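Local atomic coordinates of dehalogenase-like hydrolase (Ralstonia solanacearum, PDB entry 3UMB), a protein that probably catalyses the hydrolytic dehalogenation of small (S)-2-haloalkanoic acids, giving the corresponding (R)-2-hydroxyalkanoic acids and a halide ion. Residues L28-W40 / L81-Y95. Numbering follows the deposited sequence.
Sequences LFPGKGEALSVLW and LPLGNHAEATLMREY
F29 lies between L81 and its own neighbour L28. On one face, L81 CB stands 4.1 Å from the F29 ring centroid, 13° off the ring normal, a CH-pi contact; L28 CB covers the opposite face. P82 O meets the ring edge in its plane, 3.7 Å from F29 CE1. The two L81 methyls part: CD1 reaches L36 CD2 at 3.9 Å, whereas CD2 packs on the aliphatic start of K32, whose bent chain then leads away. L28 splits in the same manner: CD2 rests on A87 CB, while L28 and L91 reach toward each other tip to tip, L28 CD1 3.7 Å from L91 CG. Farther along helix 33-54, W40 has CG anti to its backbone N (chi1 -175°), which carries the indole across to helix 85-96. There the edge of Y95 turns toward the W40 face in an offset edge-to-face pair, planes at 72°, with Y95 CD1 3.7 Å from W40 CH2. Selenomethionine M92, bent at chi2 and chi3, brings SE to the indole edge, 3.9 Å from W40 CZ2, a Met-aromatic contact.

No hydrogen bond crosses between the segments; outside partners fix the polar ends of the aromatic pair, W40 NE1 bonding to T68 O and Y95 OH to Q44 NE2. The axes of helix segments 33-40 and 85-95 approach no closer than 14.3 Å; L36 and W40 reach L91, M92 and Y95 across the gap. Helices 64-78 and 19-28 add L72 and V21 against W40. A type II beta turn from F29 to K32, the N-cap residue, leads into helix 33-54. With F29, L36, W40 and L91 buried, the contact joins this helix and its preceding loop to helix 85-96 near the outer end of the helical cap that L-2-haloacid dehalogenases insert into the Rossmann-like HAD fold.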
# COMPACT_ATOMS: atom_id res chain seq x y z
N LEU A 28 5.79 25.90 7.12
CA LEU A 28 7.08 25.90 6.42
C LEU A 28 6.86 26.00 4.91
O LEU A 28 7.76 26.43 4.18
CB LEU A 28 7.88 24.64 6.75
CG LEU A 28 8.32 24.39 8.21
CD1 LEU A 28 8.01 22.94 8.62
CD2 LEU A 28 9.82 24.73 8.48
N PHE A 29 5.66 25.61 4.47
CA PHE A 29 5.30 25.41 3.07
C PHE A 29 3.90 25.94 2.87
O PHE A 29 2.93 25.17 2.87
CB PHE A 29 5.34 23.92 2.71
CG PHE A 29 6.69 23.31 2.89
CD1 PHE A 29 7.81 23.91 2.35
CD2 PHE A 29 6.84 22.13 3.60
CE1 PHE A 29 9.09 23.35 2.52
CE2 PHE A 29 8.10 21.53 3.75
CZ PHE A 29 9.23 22.14 3.22
N PRO A 30 3.79 27.27 2.71
CA PRO A 30 2.49 27.91 2.70
C PRO A 30 1.69 27.51 1.45
O PRO A 30 2.23 27.48 0.33
CB PRO A 30 2.83 29.40 2.69
CG PRO A 30 4.28 29.50 2.99
CD PRO A 30 4.88 28.24 2.52
N GLY A 31 0.42 27.19 1.69
CA GLY A 31 -0.47 26.63 0.68
C GLY A 31 -0.30 25.13 0.37
O GLY A 31 -1.09 24.60 -0.39
N LYS A 32 0.68 24.45 0.96
CA LYS A 32 1.01 23.05 0.58
C LYS A 32 1.04 22.03 1.75
O LYS A 32 1.59 20.93 1.61
CB LYS A 32 2.35 23.02 -0.17
CG LYS A 32 2.38 23.88 -1.44
CD LYS A 32 1.44 23.33 -2.54
CE LYS A 32 1.12 24.38 -3.59
NZ LYS A 32 2.37 25.09 -4.06
N GLY A 33 0.43 22.40 2.87
CA GLY A 33 0.45 21.59 4.08
C GLY A 33 -0.47 20.39 4.00
O GLY A 33 -0.09 19.27 4.33
N GLU A 34 -1.70 20.60 3.57
CA GLU A 34 -2.62 19.49 3.53
C GLU A 34 -2.19 18.50 2.43
O GLU A 34 -2.39 17.29 2.58
CB GLU A 34 -4.04 19.98 3.32
CG GLU A 34 -5.17 19.00 3.71
CD GLU A 34 -6.57 19.56 3.33
OE1 GLU A 34 -6.74 20.80 3.32
OE2 GLU A 34 -7.49 18.76 3.04
N ALA A 35 -1.58 19.02 1.35
CA ALA A 35 -1.09 18.18 0.25
C ALA A 35 0.13 17.36 0.67
O ALA A 35 0.16 16.15 0.41
CB ALA A 35 -0.75 19.03 -0.97
N LEU A 36 1.11 18.01 1.31
CA LEU A 36 2.29 17.31 1.79
C LEU A 36 1.91 16.19 2.76
O LEU A 36 2.47 15.09 2.69
CB LEU A 36 3.27 18.25 2.49
CG LEU A 36 4.54 17.67 3.10
CD1 LEU A 36 5.30 16.80 2.11
CD2 LEU A 36 5.51 18.74 3.65
N SER A 37 0.97 16.51 3.66
CA SER A 37 0.73 15.67 4.82
C SER A 37 0.00 14.44 4.31
O SER A 37 0.41 13.33 4.60
CB SER A 37 -0.01 16.43 5.95
OG SER A 37 -1.40 16.44 5.73
N VAL A 38 -1.00 14.65 3.46
CA VAL A 38 -1.60 13.54 2.73
C VAL A 38 -0.59 12.67 1.94
O VAL A 38 -0.58 11.44 2.13
CB VAL A 38 -2.68 14.00 1.75
CG1 VAL A 38 -3.27 12.78 1.06
CG2 VAL A 38 -3.79 14.78 2.50
N LEU A 39 0.23 13.28 1.06
CA LEU A 39 1.17 12.50 0.24
C LEU A 39 2.17 11.75 1.10
O LEU A 39 2.51 10.62 0.82
CB LEU A 39 1.91 13.37 -0.80
CG LEU A 39 2.87 12.68 -1.75
CD1 LEU A 39 2.18 11.51 -2.45
CD2 LEU A 39 3.50 13.72 -2.73
N TRP A 40 2.57 12.38 2.20
CA TRP A 40 3.55 11.84 3.12
C TRP A 40 3.07 10.60 3.88
O TRP A 40 3.80 9.60 3.97
CB TRP A 40 3.90 12.93 4.09
CG TRP A 40 4.98 12.63 5.03
CD1 TRP A 40 5.88 11.61 5.00
CD2 TRP A 40 5.30 13.42 6.15
NE1 TRP A 40 6.75 11.70 6.07
CE2 TRP A 40 6.40 12.81 6.80
CE3 TRP A 40 4.72 14.58 6.72
CZ2 TRP A 40 6.95 13.33 7.97
CZ3 TRP A 40 5.28 15.10 7.87
CH2 TRP A 40 6.38 14.47 8.50
N LEU A 81 8.69 21.12 -3.08
CA LEU A 81 8.90 21.89 -1.85
C LEU A 81 10.36 21.97 -1.37
O LEU A 81 11.05 20.94 -1.34
CB LEU A 81 8.04 21.29 -0.74
CG LEU A 81 6.57 21.07 -1.07
CD1 LEU A 81 5.88 20.38 0.14
CD2 LEU A 81 5.88 22.38 -1.41
N PRO A 82 10.84 23.17 -0.95
CA PRO A 82 12.22 23.37 -0.45
C PRO A 82 12.59 22.75 0.94
O PRO A 82 12.78 23.48 1.93
CB PRO A 82 12.37 24.90 -0.43
CG PRO A 82 11.02 25.41 -0.29
CD PRO A 82 10.13 24.46 -1.04
N LEU A 83 12.74 21.43 0.96
CA LEU A 83 13.04 20.67 2.18
C LEU A 83 14.53 20.37 2.26
O LEU A 83 15.01 19.39 1.70
CB LEU A 83 12.24 19.35 2.21
CG LEU A 83 12.42 18.46 3.45
CD1 LEU A 83 11.24 18.62 4.42
CD2 LEU A 83 12.60 17.00 3.04
N GLY A 84 15.26 21.22 2.97
CA GLY A 84 16.64 20.92 3.33
C GLY A 84 16.71 20.47 4.79
O GLY A 84 15.68 20.17 5.40
N ASN A 85 17.91 20.48 5.36
CA ASN A 85 18.11 19.93 6.70
C ASN A 85 17.21 20.57 7.78
O ASN A 85 16.55 19.85 8.53
CB ASN A 85 19.59 19.98 7.07
CG ASN A 85 20.44 19.13 6.16
OD1 ASN A 85 20.13 17.96 5.90
ND2 ASN A 85 21.54 19.71 5.65
N HIS A 86 17.12 21.90 7.84
CA HIS A 86 16.32 22.52 8.91
C HIS A 86 14.87 22.08 8.79
O HIS A 86 14.33 21.60 9.77
CB HIS A 86 16.43 24.08 8.96
CG HIS A 86 15.45 24.71 9.92
ND1 HIS A 86 15.73 24.90 11.27
CD2 HIS A 86 14.19 25.18 9.74
CE1 HIS A 86 14.69 25.46 11.86
NE2 HIS A 86 13.74 25.63 10.96
N ALA A 87 14.23 22.24 7.62
CA ALA A 87 12.76 22.00 7.56
C ALA A 87 12.42 20.50 7.78
O ALA A 87 11.39 20.16 8.34
CB ALA A 87 12.15 22.51 6.26
N GLU A 88 13.32 19.64 7.31
CA GLU A 88 13.29 18.21 7.59
C GLU A 88 13.42 17.93 9.09
O GLU A 88 12.52 17.34 9.68
CB GLU A 88 14.45 17.52 6.87
CG GLU A 88 14.58 16.06 7.17
CD GLU A 88 15.29 15.33 6.10
OE1 GLU A 88 14.90 15.49 4.93
OE2 GLU A 88 16.24 14.59 6.40
N ALA A 89 14.52 18.37 9.71
CA ALA A 89 14.67 18.22 11.17
C ALA A 89 13.41 18.72 11.89
O ALA A 89 12.85 18.03 12.71
CB ALA A 89 15.95 18.93 11.67
N THR A 90 12.90 19.88 11.52
CA THR A 90 11.72 20.45 12.19
C THR A 90 10.50 19.58 12.11
O THR A 90 9.69 19.55 13.04
CB THR A 90 11.33 21.81 11.60
OG1 THR A 90 12.39 22.73 11.80
CG2 THR A 90 10.07 22.36 12.27
N LEU A 91 10.32 18.91 10.98
CA LEU A 91 9.06 18.17 10.78
C LEU A 91 9.15 16.84 11.46
O LEU A 91 8.18 16.34 11.96
CB LEU A 91 8.71 18.00 9.30
CG LEU A 91 7.96 19.20 8.70
CD1 LEU A 91 7.72 18.95 7.21
CD2 LEU A 91 6.64 19.43 9.45
N MSE A 92 10.35 16.28 11.44
CA MSE A 92 10.66 15.04 12.14
C MSE A 92 10.54 15.24 13.69
O MSE A 92 9.79 14.49 14.33
CB MSE A 92 12.02 14.46 11.64
CG MSE A 92 12.01 13.80 10.16
SE MSE A 92 10.37 12.76 9.78
CE MSE A 92 10.85 11.16 10.88
N ARG A 93 11.18 16.28 14.26
CA ARG A 93 10.92 16.69 15.66
C ARG A 93 9.45 16.70 15.96
O ARG A 93 8.98 16.10 16.92
CB ARG A 93 11.45 18.10 15.96
CG ARG A 93 12.97 18.18 16.05
CD ARG A 93 13.48 19.46 16.70
NE ARG A 93 13.93 20.48 15.74
CZ ARG A 93 15.13 20.51 15.13
NH1 ARG A 93 16.04 19.56 15.34
NH2 ARG A 93 15.40 21.51 14.29
N GLU A 94 8.71 17.39 15.12
CA GLU A 94 7.29 17.43 15.30
C GLU A 94 6.75 16.03 15.37
O GLU A 94 5.84 15.77 16.15
CB GLU A 94 6.63 18.19 14.16
CG GLU A 94 5.29 18.69 14.55
CD GLU A 94 5.36 19.90 15.44
OE1 GLU A 94 6.35 20.68 15.32
OE2 GLU A 94 4.42 20.06 16.24
N TYR A 95 7.31 15.14 14.55
CA TYR A 95 6.81 13.75 14.45
C TYR A 95 7.15 12.97 15.71
O TYR A 95 6.33 12.20 16.20
CB TYR A 95 7.34 13.00 13.19
CG TYR A 95 6.34 11.98 12.61
CD1 TYR A 95 5.85 12.10 11.32
CD2 TYR A 95 5.85 10.93 13.38
CE1 TYR A 95 4.91 11.20 10.81
CE2 TYR A 95 4.92 10.03 12.87
CZ TYR A 95 4.46 10.17 11.58
OH TYR A 95 3.54 9.28 11.09